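SCO1/SenC family lipoprotein (Bacillus anthracis, PDB 4HDE) probably serves as a thioredoxin-fold, copper-binding accessory protein in cytochrome c oxidase assembly. Local coordinates at residues 12-17 with 25-30; 36-41 with 71-76; 63-68 with 164-169; 81-86 with 102-107. All coordinates share one frame; numbering follows the deposited sequence.

In the fold
Interaction 2 lies at the heart of the chain, its centre about 3 Å from that of the protein, where two parallel strands of the thioredoxin-like sheet run side by side. Interaction 1, a small hairpin, packs on one face through Phe15 and Phe17, which both reach Phe74; the centres of these two contacts are about 13 Å apart. Interaction 4, about 11 Å from interaction 2 centre to centre, hangs the next helix beside the edge strand and is tied in through Ser75 to Asp81 and Tyr106. Interaction 3, near the surface, touches interaction 2 where Met165 meets Val36; it lies about 28 Å from interaction 4, centre to centre, on the opposite side of the chain's centre.

Interaction 1 of 4, residues 12-17 with 25-30; sequences LETFQF and FGTKDL
Phe15 and Thr27 form the polar and aromatic end of a β-hairpin contact, where strand 16-18 pairs with strand 24-26 just before a short helix starts. Phe17 and Phe25 are an antiparallel hydrogen-bonded pair, each N bonded to the other's O at 2.9 Å; Gln16 and Gly26 follow as a non-hydrogen-bonded pair. Beyond them, Thr27 continues the pairing with two bonds. Its hydroxyl OG1 takes the N-H of Phe15 at 2.9 Å, almost straight at 166°, while its own N donates to Phe15 O at 3.0 Å. Water 1 joins the same OG1 to Glu13 O. With chi1 at 66°, the Phe15 ring folds back beneath the start of the helix: Thr27 N stands over the centre of one face, Gly26 CA comes within 3.5 Å of CE1, and CZ reaches Leu30 CD1 at 4.0 Å. Gly26 is the N-cap, its N-H taken by Asp29 OD2, three residues on, at 3.0 Å; glycine has no side chain to complete a capping box. Phe114 and Trp35 also pack against Phe15, joining the hairpin to the main sheet and to helix 108-119. The arrangement is that of the N-terminal β-hairpin that SCO proteins carry ahead of the thioredoxin core.

Interaction 2 of 4, residues 36-41 with 71-76; sequences VADFMF and FVSFSV
Phe74 lies across from Phe39 in two parallel strands. Phe74 CB sits 3.7 Å from Phe39 CD1, and CG lies by Phe39 CE1. Phe74 CD2 passes over one face of the Phe39 ring, toward its rim, 3.8 Å from Phe39 CZ, and comes 3.5 Å from Asp38 O. The planes are at 26° and the centroids 5.0 Å apart, slid so far that the rings barely overlap. Farther out, Ala37 CB lies near the ring plane, 3.9 Å from Phe74 CE2, while Phe74 CE1 meets Phe15 and Phe17 of the hairpin. Phe39 is flanked by Val76 CG1, which meets its edge. The strands are held by a regular parallel set of bonds, from Val72 N to Val36 O at one end to Val76 N to Met40 O, 2.8 Å, at the other. On the face that carries Asp38 and Met40, Ser73 OG donates to Asp38 OD1 at 2.8 Å, which accepts on its syn lone pair; with chi1 at 72°, Asp38 CG sits between the backbone N and carbonyl carbon, which carries OD1 over to the serine. Helix 48-64 packs on this face, with Cys48 against Met40. All touching residues are buried, and Asp38 OD1 is met by the Ser73 hydroxyl, which itself accepts from Trp100 NE1.

Interaction 3 of 4, residues 63-68 with 164-169; sequences KEEKLD and DMKRLA
Leu67 gives up more surface here than any other residue, driving its two methyls against the last turns of helix 158-169. Leu67 CD1 touches Met165 CB at 3.8 Å, while Leu67 CD2 rests by Lys166 CG at 4.1 Å and reaches Ala169 CB at 4.3 Å. Ile162, one turn earlier in that helix, packs on Leu67 too. What brings the leucine here is the end of helix 48-64: Lys66 turns to positive phi (64°) in a Schellman motif, its N bonded back to Lys63 O, and the chain then heads for strand 70-75, the second strand of the β-α-β unit. Lys166 runs out fully extended beyond CG, crossing Leu67 at about a right angle, to place NZ 3.1 Å from Glu65 OE1. This salt bridge comes in steeply, the nitrogen standing 53° out of the carboxylate plane. Glu65 is bent at chi2 (-87°), which turns its carboxylate across the lysine's end, with OE2 farther off at 3.6 Å from Lys166 NZ.

Interaction 4 of 4, residues 81-86 with 102-107; sequences DKPENL and LLTGYS
The backbone of Asp81 and Lys82 passes Thr104 as it enters helix 83-90, with CA atoms 6.4 Å apart both for Lys82 and Thr104 and, one turn on, for Leu86 and Leu102. Thr104 carries the polar link. Its OG1, swung opposite the backbone N (chi1 -169°), donates to Asp81 O at 2.6 Å, approaching nearly in line with the carbonyl bond. The same torsion leaves CG2 facing the start of the helix, where it meets Pro83 CD at 3.9 Å and Leu86 CD1 at 3.7 Å. Leu86 does the rest of the packing: its CB lies 4.0 Å from Leu102 CB, and the CD1 methyl rests against the Leu102 carbonyl oxygen at 3.7 Å. At the helix start Lys82 is the N-cap; Asn85, three residues on, accepts the Lys82 N-H through OD1 at 3.0 Å, with the donor well above the amide's carbonyl plane. The Asp81 carboxylate turns elsewhere, to Thr42 and Ser75, while Lys82 NZ bonds to Pro78 O. Leu103 leaves the backbone on the side away from 81-86, and its side chain packs on Val72, Phe74 and Phe17. The contact thus closes a β-α-β unit, helix 83-90 lying between strands 70-75 and 100-103 in the chain and resting on the edge strand, with the hairpin strand 16-18 close by at Pro83 and Leu103.

Interaction 1 of 4, residues 12-17 with 25-30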
loop_
_atom_site.group_PDB
_atom_site.type_symbol
_atom_site.label_atom_id
_atom_site.label_comp_id
_atom_site.label_asym_id
_atom_site.label_seq_id
_atom_site.Cartn_x
_atom_site.Cartn_y
_atom_site.Cartn_z
ATOM N N LEU A 12 -9.974 -3.785 -9.506
ATOM C CA LEU A 12 -8.580 -3.380 -9.655
ATOM C C LEU A 12 -8.028 -3.893 -10.961
ATOM O O LEU A 12 -8.153 -5.074 -11.284
ATOM C CB LEU A 12 -7.724 -3.964 -8.541
ATOM C CG LEU A 12 -7.895 -3.393 -7.149
ATOM C CD1 LEU A 12 -6.843 -4.009 -6.247
ATOM C CD2 LEU A 12 -7.766 -1.879 -7.182
ATOM N N GLU A 13 -7.408 -3.003 -11.719
ATOM C CA GLU A 13 -6.770 -3.417 -12.960
ATOM C C GLU A 13 -5.554 -4.290 -12.673
ATOM O O GLU A 13 -4.969 -4.238 -11.589
ATOM C CB GLU A 13 -6.344 -2.202 -13.767
ATOM C CG GLU A 13 -5.093 -1.542 -13.238
ATOM C CD GLU A 13 -4.764 -0.256 -13.959
ATOM O OE1 GLU A 13 -3.699 -0.195 -14.612
ATOM O OE2 GLU A 13 -5.564 0.694 -13.867
ATOM N N THR A 14 -5.183 -5.095 -13.658
ATOM C CA THR A 14 -3.980 -5.898 -13.593
ATOM C C THR A 14 -2.769 -5.002 -13.827
ATOM O O THR A 14 -2.761 -4.193 -14.756
ATOM C CB THR A 14 -4.029 -7.011 -14.643
ATOM O OG1 THR A 14 -5.161 -7.849 -14.378
ATOM C CG2 THR A 14 -2.768 -7.857 -14.609
ATOM N N PHE A 15 -1.765 -5.129 -12.977
ATOM C CA PHE A 15 -0.564 -4.298 -13.073
ATOM C C PHE A 15 0.703 -5.094 -12.769
ATOM O O PHE A 15 0.678 -6.093 -12.054
ATOM C CB PHE A 15 -0.651 -3.092 -12.133
ATOM C CG PHE A 15 -0.659 -3.457 -10.675
ATOM C CD1 PHE A 15 0.515 -3.464 -9.938
ATOM C CD2 PHE A 15 -1.849 -3.779 -10.040
ATOM C CE1 PHE A 15 0.509 -3.794 -8.604
ATOM C CE2 PHE A 15 -1.861 -4.123 -8.705
ATOM C CZ PHE A 15 -0.677 -4.123 -7.983
ATOM N N GLN A 16 1.811 -4.622 -13.328
ATOM C CA GLN A 16 3.124 -5.186 -13.070
ATOM C C GLN A 16 4.103 -4.033 -12.933
ATOM O O GLN A 16 4.435 -3.373 -13.914
ATOM C CB GLN A 16 3.558 -6.104 -14.212
ATOM C CG GLN A 16 4.943 -6.700 -14.037
ATOM C CD GLN A 16 5.370 -7.507 -15.251
ATOM O OE1 GLN A 16 4.558 -8.202 -15.875
ATOM N NE2 GLN A 16 6.640 -7.403 -15.607
ATOM N N PHE A 17 4.539 -3.774 -11.705
ATOM C CA PHE A 17 5.456 -2.669 -11.450
ATOM C C PHE A 17 6.787 -3.251 -10.998
ATOM O O PHE A 17 7.041 -4.440 -11.202
ATOM C CB PHE A 17 4.872 -1.704 -10.409
ATOM C CG PHE A 17 3.560 -1.058 -10.825
ATOM C CD1 PHE A 17 3.247 -0.849 -12.163
ATOM C CD2 PHE A 17 2.647 -0.653 -9.861
ATOM C CE1 PHE A 17 2.037 -0.235 -12.519
ATOM C CE2 PHE A 17 1.446 -0.045 -10.206
ATOM C CZ PHE A 17 1.134 0.154 -11.538
ATOM N N PHE A 25 6.763 -6.994 -9.804
ATOM C CA PHE A 25 5.800 -7.348 -8.774
ATOM C C PHE A 25 4.465 -6.689 -9.054
ATOM O O PHE A 25 4.399 -5.519 -9.433
ATOM C CB PHE A 25 6.299 -6.911 -7.388
ATOM C CG PHE A 25 5.555 -7.555 -6.242
ATOM C CD1 PHE A 25 5.928 -8.799 -5.776
ATOM C CD2 PHE A 25 4.466 -6.923 -5.655
ATOM C CE1 PHE A 25 5.246 -9.395 -4.727
ATOM C CE2 PHE A 25 3.783 -7.526 -4.611
ATOM C CZ PHE A 25 4.173 -8.755 -4.152
ATOM N N GLY A 26 3.391 -7.436 -8.849
ATOM C CA GLY A 26 2.062 -6.874 -8.959
ATOM C C GLY A 26 0.992 -7.941 -8.878
ATOM O O GLY A 26 1.106 -8.884 -8.098
ATOM N N THR A 27 -0.038 -7.785 -9.700
ATOM C CA THR A 27 -1.192 -8.673 -9.678
ATOM C C THR A 27 -0.817 -10.148 -9.752
ATOM O O THR A 27 -1.408 -10.986 -9.064
ATOM C CB THR A 27 -2.126 -8.330 -10.835
ATOM O OG1 THR A 27 -2.373 -6.919 -10.821
ATOM C CG2 THR A 27 -3.449 -9.090 -10.711
ATOM N N LYS A 28 0.159 -10.480 -10.586
ATOM C CA LYS A 28 0.574 -11.869 -10.742
ATOM C C LYS A 28 0.917 -12.474 -9.378
ATOM O O LYS A 28 0.563 -13.614 -9.090
ATOM C CB LYS A 28 1.768 -11.964 -11.697
ATOM C CG LYS A 28 2.362 -13.354 -11.846
ATOM C CD LYS A 28 3.579 -13.317 -12.754
ATOM C CE LYS A 28 4.151 -14.709 -12.982
ATOM N NZ LYS A 28 4.789 -15.264 -11.758
ATOM N N ASP A 29 1.596 -11.702 -8.542
ATOM C CA ASP A 29 2.020 -12.158 -7.227
ATOM C C ASP A 29 0.898 -12.104 -6.200
ATOM O O ASP A 29 0.824 -12.943 -5.311
ATOM C CB ASP A 29 3.187 -11.296 -6.757
ATOM C CG ASP A 29 4.264 -11.189 -7.802
ATOM O OD1 ASP A 29 5.156 -12.053 -7.813
ATOM O OD2 ASP A 29 4.187 -10.269 -8.637
ATOM N N LEU A 30 0.030 -11.112 -6.337
ATOM C CA LEU A 30 -0.941 -10.774 -5.306
ATOM C C LEU A 30 -2.295 -11.464 -5.447
ATOM O O LEU A 30 -3.029 -11.590 -4.466
ATOM C CB LEU A 30 -1.133 -9.257 -5.282
ATOM C CG LEU A 30 0.085 -8.450 -4.833
ATOM C CD1 LEU A 30 -0.099 -6.997 -5.267
ATOM C CD2 LEU A 30 0.325 -8.573 -3.338
HETATM O O HOH W 1 -4.484 -5.998 -9.461
HETATM O O HOH W 2 1.785 -8.686 -12.232
#

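Interaction 2 of 4, residues 36-41 with 71-76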
loop_
_atom_site.group_PDB
_atom_site.type_symbol
_atom_site.label_atom_id
_atom_site.label_comp_id
_atom_site.label_asym_id
_atom_site.label_seq_id
_atom_site.Cartn_x
_atom_site.Cartn_y
_atom_site.Cartn_z
ATOM N N VAL A 36 -2.769 -5.345 1.794
ATOM C CA VAL A 36 -3.082 -3.990 2.213
ATOM C C VAL A 36 -2.217 -3.036 1.415
ATOM O O VAL A 36 -1.006 -3.234 1.306
ATOM C CB VAL A 36 -2.793 -3.799 3.704
ATOM C CG1 VAL A 36 -3.169 -2.400 4.149
ATOM C CG2 VAL A 36 -3.556 -4.832 4.521
ATOM N N ALA A 37 -2.844 -2.013 0.844
ATOM C CA ALA A 37 -2.146 -1.039 0.001
ATOM C C ALA A 37 -2.165 0.368 0.608
ATOM O O ALA A 37 -3.153 0.786 1.229
ATOM C CB ALA A 37 -2.771 -1.004 -1.376
ATOM N N ASP A 38 -1.065 1.095 0.420
ATOM C CA ASP A 38 -1.077 2.537 0.595
ATOM C C ASP A 38 -0.269 3.229 -0.508
ATOM O O ASP A 38 0.380 2.565 -1.324
ATOM C CB ASP A 38 -0.652 2.948 2.019
ATOM C CG ASP A 38 0.831 2.757 2.292
ATOM O OD1 ASP A 38 1.529 2.092 1.507
ATOM O OD2 ASP A 38 1.314 3.269 3.342
ATOM N N PHE A 39 -0.340 4.558 -0.515
ATOM C CA PHE A 39 0.373 5.421 -1.462
ATOM C C PHE A 39 1.266 6.361 -0.668
ATOM O O PHE A 39 0.830 6.937 0.325
ATOM C CB PHE A 39 -0.625 6.214 -2.308
ATOM C CG PHE A 39 -1.392 5.363 -3.277
ATOM C CD1 PHE A 39 -0.969 5.244 -4.589
ATOM C CD2 PHE A 39 -2.527 4.668 -2.878
ATOM C CE1 PHE A 39 -1.663 4.450 -5.497
ATOM C CE2 PHE A 39 -3.225 3.872 -3.785
ATOM C CZ PHE A 39 -2.787 3.763 -5.094
HETATM N N MSE A 40 2.506 6.525 -1.105
HETATM C CA MSE A 40 3.472 7.335 -0.370
HETATM C C MSE A 40 4.618 7.759 -1.272
HETATM O O MSE A 40 4.654 7.417 -2.447
HETATM C CB MSE A 40 4.020 6.544 0.813
HETATM C CG MSE A 40 4.488 5.144 0.444
HETATM SE SE MSE A 40 6.086 4.612 1.407
HETATM C CE MSE A 40 7.405 5.566 0.343
ATOM N N PHE A 41 5.540 8.547 -0.733
ATOM C CA PHE A 41 6.754 8.894 -1.467
ATOM C C PHE A 41 7.878 9.171 -0.491
ATOM O O PHE A 41 7.634 9.613 0.628
ATOM C CB PHE A 41 6.540 10.035 -2.486
ATOM C CG PHE A 41 6.220 11.380 -1.883
ATOM C CD1 PHE A 41 7.127 12.432 -1.964
ATOM C CD2 PHE A 41 4.987 11.606 -1.292
ATOM C CE1 PHE A 41 6.815 13.675 -1.424
ATOM C CE2 PHE A 41 4.670 12.847 -0.760
ATOM C CZ PHE A 41 5.581 13.868 -0.813
ATOM N N PHE A 71 1.762 -6.637 2.160
ATOM C CA PHE A 71 1.716 -5.184 2.218
ATOM C C PHE A 71 2.341 -4.618 0.969
ATOM O O PHE A 71 3.367 -5.116 0.500
ATOM C CB PHE A 71 2.430 -4.687 3.475
ATOM C CG PHE A 71 1.743 -5.117 4.741
ATOM C CD1 PHE A 71 0.713 -4.366 5.258
ATOM C CD2 PHE A 71 2.083 -6.307 5.362
ATOM C CE1 PHE A 71 0.046 -4.783 6.406
ATOM C CE2 PHE A 71 1.425 -6.723 6.501
ATOM C CZ PHE A 71 0.409 -5.966 7.013
ATOM N N VAL A 72 1.697 -3.590 0.427
ATOM C CA VAL A 72 2.164 -2.951 -0.798
ATOM C C VAL A 72 2.068 -1.448 -0.640
ATOM O O VAL A 72 1.018 -0.922 -0.286
ATOM C CB VAL A 72 1.326 -3.394 -2.018
ATOM C CG1 VAL A 72 1.759 -2.655 -3.290
ATOM C CG2 VAL A 72 1.424 -4.904 -2.211
ATOM N N SER A 73 3.179 -0.766 -0.904
ATOM C CA SER A 73 3.204 0.697 -0.914
ATOM C C SER A 73 3.560 1.173 -2.313
ATOM O O SER A 73 4.630 0.841 -2.822
ATOM C CB SER A 73 4.252 1.230 0.064
ATOM O OG SER A 73 3.977 0.806 1.400
ATOM N N PHE A 74 2.685 1.956 -2.930
ATOM C CA PHE A 74 2.951 2.496 -4.261
ATOM C C PHE A 74 3.593 3.864 -4.127
ATOM O O PHE A 74 3.029 4.729 -3.449
ATOM C CB PHE A 74 1.656 2.677 -5.065
ATOM C CG PHE A 74 0.881 1.409 -5.299
ATOM C CD1 PHE A 74 1.202 0.573 -6.359
ATOM C CD2 PHE A 74 -0.198 1.081 -4.493
ATOM C CE1 PHE A 74 0.487 -0.587 -6.592
ATOM C CE2 PHE A 74 -0.925 -0.093 -4.724
ATOM C CZ PHE A 74 -0.578 -0.917 -5.783
ATOM N N SER A 75 4.720 4.098 -4.799
ATOM C CA SER A 75 5.286 5.442 -4.821
ATOM C C SER A 75 4.482 6.366 -5.729
ATOM O O SER A 75 4.172 6.029 -6.882
ATOM C CB SER A 75 6.742 5.443 -5.285
ATOM O OG SER A 75 7.202 6.788 -5.434
ATOM N N VAL A 76 4.151 7.544 -5.207
ATOM C CA VAL A 76 3.518 8.580 -6.013
ATOM C C VAL A 76 4.521 9.622 -6.490
ATOM O O VAL A 76 4.131 10.662 -7.012
ATOM C CB VAL A 76 2.352 9.256 -5.271
ATOM C CG1 VAL A 76 1.272 8.227 -4.950
ATOM C CG2 VAL A 76 2.844 9.945 -3.999
#

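Interaction 3 of 4, residues 63-68 with 164-169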
loop_
_atom_site.group_PDB
_atom_site.type_symbol
_atom_site.label_atom_id
_atom_site.label_comp_id
_atom_site.label_asym_id
_atom_site.label_seq_id
_atom_site.Cartn_x
_atom_site.Cartn_y
_atom_site.Cartn_z
ATOM N N LYS A 63 1.275 -10.580 11.933
ATOM C CA LYS A 63 2.158 -11.723 12.115
ATOM C C LYS A 63 1.863 -12.411 13.454
ATOM O O LYS A 63 1.796 -13.643 13.545
ATOM C CB LYS A 63 3.613 -11.266 12.069
ATOM C CG LYS A 63 4.599 -12.404 12.032
ATOM C CD LYS A 63 4.543 -13.094 10.680
ATOM C CE LYS A 63 5.689 -14.073 10.503
ATOM N NZ LYS A 63 5.843 -14.467 9.073
ATOM N N GLU A 64 1.687 -11.618 14.506
ATOM C CA GLU A 64 1.378 -12.177 15.820
ATOM C C GLU A 64 0.085 -12.994 15.815
ATOM O O GLU A 64 -0.003 -14.019 16.480
ATOM C CB GLU A 64 1.316 -11.072 16.876
ATOM C CG GLU A 64 1.015 -11.571 18.291
ATOM C CD GLU A 64 2.094 -12.486 18.854
ATOM O OE1 GLU A 64 3.288 -12.260 18.565
ATOM O OE2 GLU A 64 1.747 -13.429 19.600
ATOM N N GLU A 65 -0.900 -12.533 15.052
ATOM C CA GLU A 65 -2.177 -13.230 14.911
ATOM C C GLU A 65 -2.107 -14.411 13.939
ATOM O O GLU A 65 -3.113 -15.083 13.711
ATOM C CB GLU A 65 -3.258 -12.255 14.438
ATOM C CG GLU A 65 -3.588 -11.142 15.425
ATOM C CD GLU A 65 -4.638 -11.544 16.436
ATOM O OE1 GLU A 65 -4.960 -12.751 16.521
ATOM O OE2 GLU A 65 -5.150 -10.651 17.147
ATOM N N LYS A 66 -0.937 -14.647 13.354
ATOM C CA LYS A 66 -0.745 -15.730 12.379
ATOM C C LYS A 66 -1.570 -15.508 11.113
ATOM O O LYS A 66 -1.938 -16.459 10.415
ATOM C CB LYS A 66 -0.998 -17.101 13.009
ATOM C CG LYS A 66 -0.074 -17.395 14.187
ATOM C CD LYS A 66 -0.254 -18.818 14.698
ATOM C CE LYS A 66 0.552 -19.058 15.969
ATOM N NZ LYS A 66 0.316 -20.417 16.535
ATOM N N LEU A 67 -1.843 -14.245 10.818
ATOM C CA LEU A 67 -2.478 -13.876 9.572
ATOM C C LEU A 67 -1.416 -13.778 8.503
ATOM O O LEU A 67 -0.362 -13.178 8.709
ATOM C CB LEU A 67 -3.222 -12.547 9.707
ATOM C CG LEU A 67 -4.501 -12.636 10.539
ATOM C CD1 LEU A 67 -4.929 -11.258 11.029
ATOM C CD2 LEU A 67 -5.625 -13.314 9.764
ATOM N N ASP A 68 -1.705 -14.392 7.368
ATOM C CA ASP A 68 -0.803 -14.432 6.235
ATOM C C ASP A 68 -1.313 -13.396 5.252
ATOM O O ASP A 68 -2.286 -13.649 4.542
ATOM C CB ASP A 68 -0.861 -15.828 5.619
ATOM C CG ASP A 68 0.192 -16.053 4.567
ATOM O OD1 ASP A 68 0.843 -15.078 4.141
ATOM O OD2 ASP A 68 0.366 -17.218 4.163
ATOM N N ASP A 164 -11.190 -7.704 10.123
ATOM C CA ASP A 164 -11.542 -7.884 8.718
ATOM C C ASP A 164 -10.626 -8.896 8.010
ATOM O O ASP A 164 -11.091 -9.699 7.189
ATOM C CB ASP A 164 -11.547 -6.533 7.994
ATOM C CG ASP A 164 -12.644 -5.596 8.494
ATOM O OD1 ASP A 164 -13.627 -6.066 9.095
ATOM O OD2 ASP A 164 -12.534 -4.366 8.267
HETATM N N MSE A 165 -9.333 -8.860 8.323
HETATM C CA MSE A 165 -8.411 -9.869 7.814
HETATM C C MSE A 165 -8.817 -11.263 8.252
HETATM O O MSE A 165 -8.755 -12.210 7.461
HETATM C CB MSE A 165 -6.990 -9.586 8.289
HETATM C CG MSE A 165 -6.314 -8.423 7.625
HETATM SE SE MSE A 165 -4.699 -7.960 8.582
HETATM C CE MSE A 165 -3.938 -6.784 7.254
ATOM N N LYS A 166 -9.211 -11.405 9.515
ATOM C CA LYS A 166 -9.636 -12.705 10.010
ATOM C C LYS A 166 -10.860 -13.208 9.263
ATOM O O LYS A 166 -10.951 -14.383 8.949
ATOM C CB LYS A 166 -9.913 -12.660 11.510
ATOM C CG LYS A 166 -8.659 -12.529 12.346
ATOM C CD LYS A 166 -8.981 -12.598 13.823
ATOM C CE LYS A 166 -7.715 -12.558 14.661
ATOM N NZ LYS A 166 -8.019 -12.637 16.112
ATOM N N ARG A 167 -11.785 -12.307 8.947
ATOM C CA ARG A 167 -12.960 -12.700 8.182
ATOM C C ARG A 167 -12.564 -13.206 6.790
ATOM O O ARG A 167 -13.102 -14.208 6.316
ATOM C CB ARG A 167 -13.948 -11.534 8.060
ATOM C CG ARG A 167 -14.603 -11.085 9.361
ATOM C CD ARG A 167 -15.436 -12.179 10.008
ATOM N NE ARG A 167 -14.631 -13.026 10.884
ATOM C CZ ARG A 167 -14.211 -12.668 12.095
ATOM N NH1 ARG A 167 -14.517 -11.471 12.583
ATOM N NH2 ARG A 167 -13.482 -13.508 12.823
ATOM N N LEU A 168 -11.633 -12.516 6.136
ATOM C CA LEU A 168 -11.204 -12.918 4.797
ATOM C C LEU A 168 -10.470 -14.253 4.806
ATOM O O LEU A 168 -10.484 -14.981 3.811
ATOM C CB LEU A 168 -10.314 -11.854 4.155
ATOM C CG LEU A 168 -10.984 -10.527 3.818
ATOM C CD1 LEU A 168 -9.972 -9.574 3.223
ATOM C CD2 LEU A 168 -12.143 -10.730 2.847
ATOM N N ALA A 169 -9.851 -14.593 5.930
ATOM C CA ALA A 169 -9.100 -15.837 6.050
ATOM C C ALA A 169 -9.983 -17.031 6.392
ATOM O O ALA A 169 -9.545 -18.168 6.299
ATOM C CB ALA A 169 -7.991 -15.682 7.081
#

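Interaction 4 of 4, residues 81-86 with 102-107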
loop_
_atom_site.group_PDB
_atom_site.type_symbol
_atom_site.label_atom_id
_atom_site.label_comp_id
_atom_site.label_asym_id
_atom_site.label_seq_id
_atom_site.Cartn_x
_atom_site.Cartn_y
_atom_site.Cartn_z
ATOM N N ASP A 81 11.677 8.420 -6.766
ATOM C CA ASP A 81 11.756 7.153 -6.045
ATOM C C ASP A 81 12.099 6.014 -6.988
ATOM O O ASP A 81 11.229 5.512 -7.703
ATOM C CB ASP A 81 10.436 6.828 -5.336
ATOM C CG ASP A 81 10.129 7.774 -4.191
ATOM O OD1 ASP A 81 10.998 8.593 -3.832
ATOM O OD2 ASP A 81 9.015 7.682 -3.629
ATOM N N LYS A 82 13.363 5.620 -7.006
ATOM C CA LYS A 82 13.770 4.414 -7.713
ATOM C C LYS A 82 13.870 3.283 -6.684
ATOM O O LYS A 82 13.714 3.522 -5.492
ATOM C CB LYS A 82 15.087 4.651 -8.458
ATOM C CG LYS A 82 15.150 5.989 -9.192
ATOM C CD LYS A 82 14.009 6.164 -10.194
ATOM C CE LYS A 82 14.100 7.517 -10.896
ATOM N NZ LYS A 82 13.016 7.678 -11.891
ATOM N N PRO A 83 14.098 2.046 -7.139
ATOM C CA PRO A 83 14.148 0.956 -6.160
ATOM C C PRO A 83 15.102 1.211 -4.983
ATOM O O PRO A 83 14.720 0.933 -3.838
ATOM C CB PRO A 83 14.600 -0.237 -7.005
ATOM C CG PRO A 83 13.972 0.037 -8.348
ATOM C CD PRO A 83 14.083 1.536 -8.527
ATOM N N GLU A 84 16.302 1.723 -5.233
ATOM C CA GLU A 84 17.238 1.928 -4.132
ATOM C C GLU A 84 16.693 2.919 -3.089
ATOM O O GLU A 84 16.931 2.762 -1.893
ATOM C CB GLU A 84 18.614 2.353 -4.650
ATOM C CG GLU A 84 18.621 3.696 -5.340
ATOM C CD GLU A 84 19.942 3.997 -6.026
ATOM O OE1 GLU A 84 20.876 3.169 -5.937
ATOM O OE2 GLU A 84 20.044 5.065 -6.663
ATOM N N ASN A 85 15.978 3.938 -3.547
ATOM C CA ASN A 85 15.347 4.885 -2.645
ATOM C C ASN A 85 14.330 4.192 -1.759
ATOM O O ASN A 85 14.285 4.440 -0.552
ATOM C CB ASN A 85 14.668 6.011 -3.422
ATOM C CG ASN A 85 15.619 6.738 -4.344
ATOM O OD1 ASN A 85 15.813 6.345 -5.493
ATOM N ND2 ASN A 85 16.215 7.813 -3.845
ATOM N N LEU A 86 13.523 3.321 -2.348
ATOM C CA LEU A 86 12.485 2.629 -1.584
ATOM C C LEU A 86 13.079 1.635 -0.591
ATOM O O LEU A 86 12.583 1.486 0.534
ATOM C CB LEU A 86 11.514 1.918 -2.520
ATOM C CG LEU A 86 10.690 2.886 -3.370
ATOM C CD1 LEU A 86 9.892 2.101 -4.400
ATOM C CD2 LEU A 86 9.770 3.726 -2.508
ATOM N N LEU A 102 7.469 -2.343 -1.969
ATOM C CA LEU A 102 7.274 -0.932 -2.294
ATOM C C LEU A 102 7.548 -0.810 -3.783
ATOM O O LEU A 102 8.559 -1.319 -4.271
ATOM C CB LEU A 102 8.212 -0.043 -1.470
ATOM C CG LEU A 102 7.975 -0.093 0.039
ATOM C CD1 LEU A 102 8.739 -1.238 0.703
ATOM C CD2 LEU A 102 8.385 1.223 0.649
ATOM N N LEU A 103 6.639 -0.163 -4.505
ATOM C CA LEU A 103 6.614 -0.237 -5.962
ATOM C C LEU A 103 6.866 1.109 -6.638
ATOM O O LEU A 103 6.519 2.176 -6.121
ATOM C CB LEU A 103 5.278 -0.822 -6.434
ATOM C CG LEU A 103 4.892 -2.182 -5.842
ATOM C CD1 LEU A 103 3.573 -2.686 -6.429
ATOM C CD2 LEU A 103 5.994 -3.207 -6.054
ATOM N N THR A 104 7.459 1.029 -7.824
ATOM C CA THR A 104 7.789 2.200 -8.616
ATOM C C THR A 104 8.081 1.733 -10.039
ATOM O O THR A 104 7.708 0.615 -10.416
ATOM C CB THR A 104 8.987 2.951 -8.001
ATOM O OG1 THR A 104 9.120 4.219 -8.649
ATOM C CG2 THR A 104 10.275 2.164 -8.129
ATOM N N GLY A 105 8.716 2.588 -10.837
ATOM C CA GLY A 105 9.189 2.205 -12.158
ATOM C C GLY A 105 8.339 2.702 -13.309
ATOM O O GLY A 105 8.724 2.594 -14.463
ATOM N N TYR A 106 7.189 3.268 -12.969
ATOM C CA TYR A 106 6.207 3.774 -13.910
ATOM C C TYR A 106 6.313 5.298 -13.959
ATOM O O TYR A 106 7.069 5.894 -13.202
ATOM C CB TYR A 106 4.815 3.345 -13.433
ATOM C CG TYR A 106 4.649 3.394 -11.930
ATOM C CD1 TYR A 106 4.580 2.229 -11.181
ATOM C CD2 TYR A 106 4.574 4.607 -11.263
ATOM C CE1 TYR A 106 4.431 2.270 -9.808
ATOM C CE2 TYR A 106 4.440 4.664 -9.891
ATOM C CZ TYR A 106 4.364 3.494 -9.167
ATOM O OH TYR A 106 4.207 3.534 -7.804
ATOM N N SER A 107 5.573 5.935 -14.858
ATOM C CA SER A 107 5.582 7.396 -14.922
ATOM C C SER A 107 4.647 8.018 -13.881
ATOM O O SER A 107 3.769 7.356 -13.320
ATOM C CB SER A 107 5.177 7.877 -16.318
ATOM O OG SER A 107 3.804 7.613 -16.543
#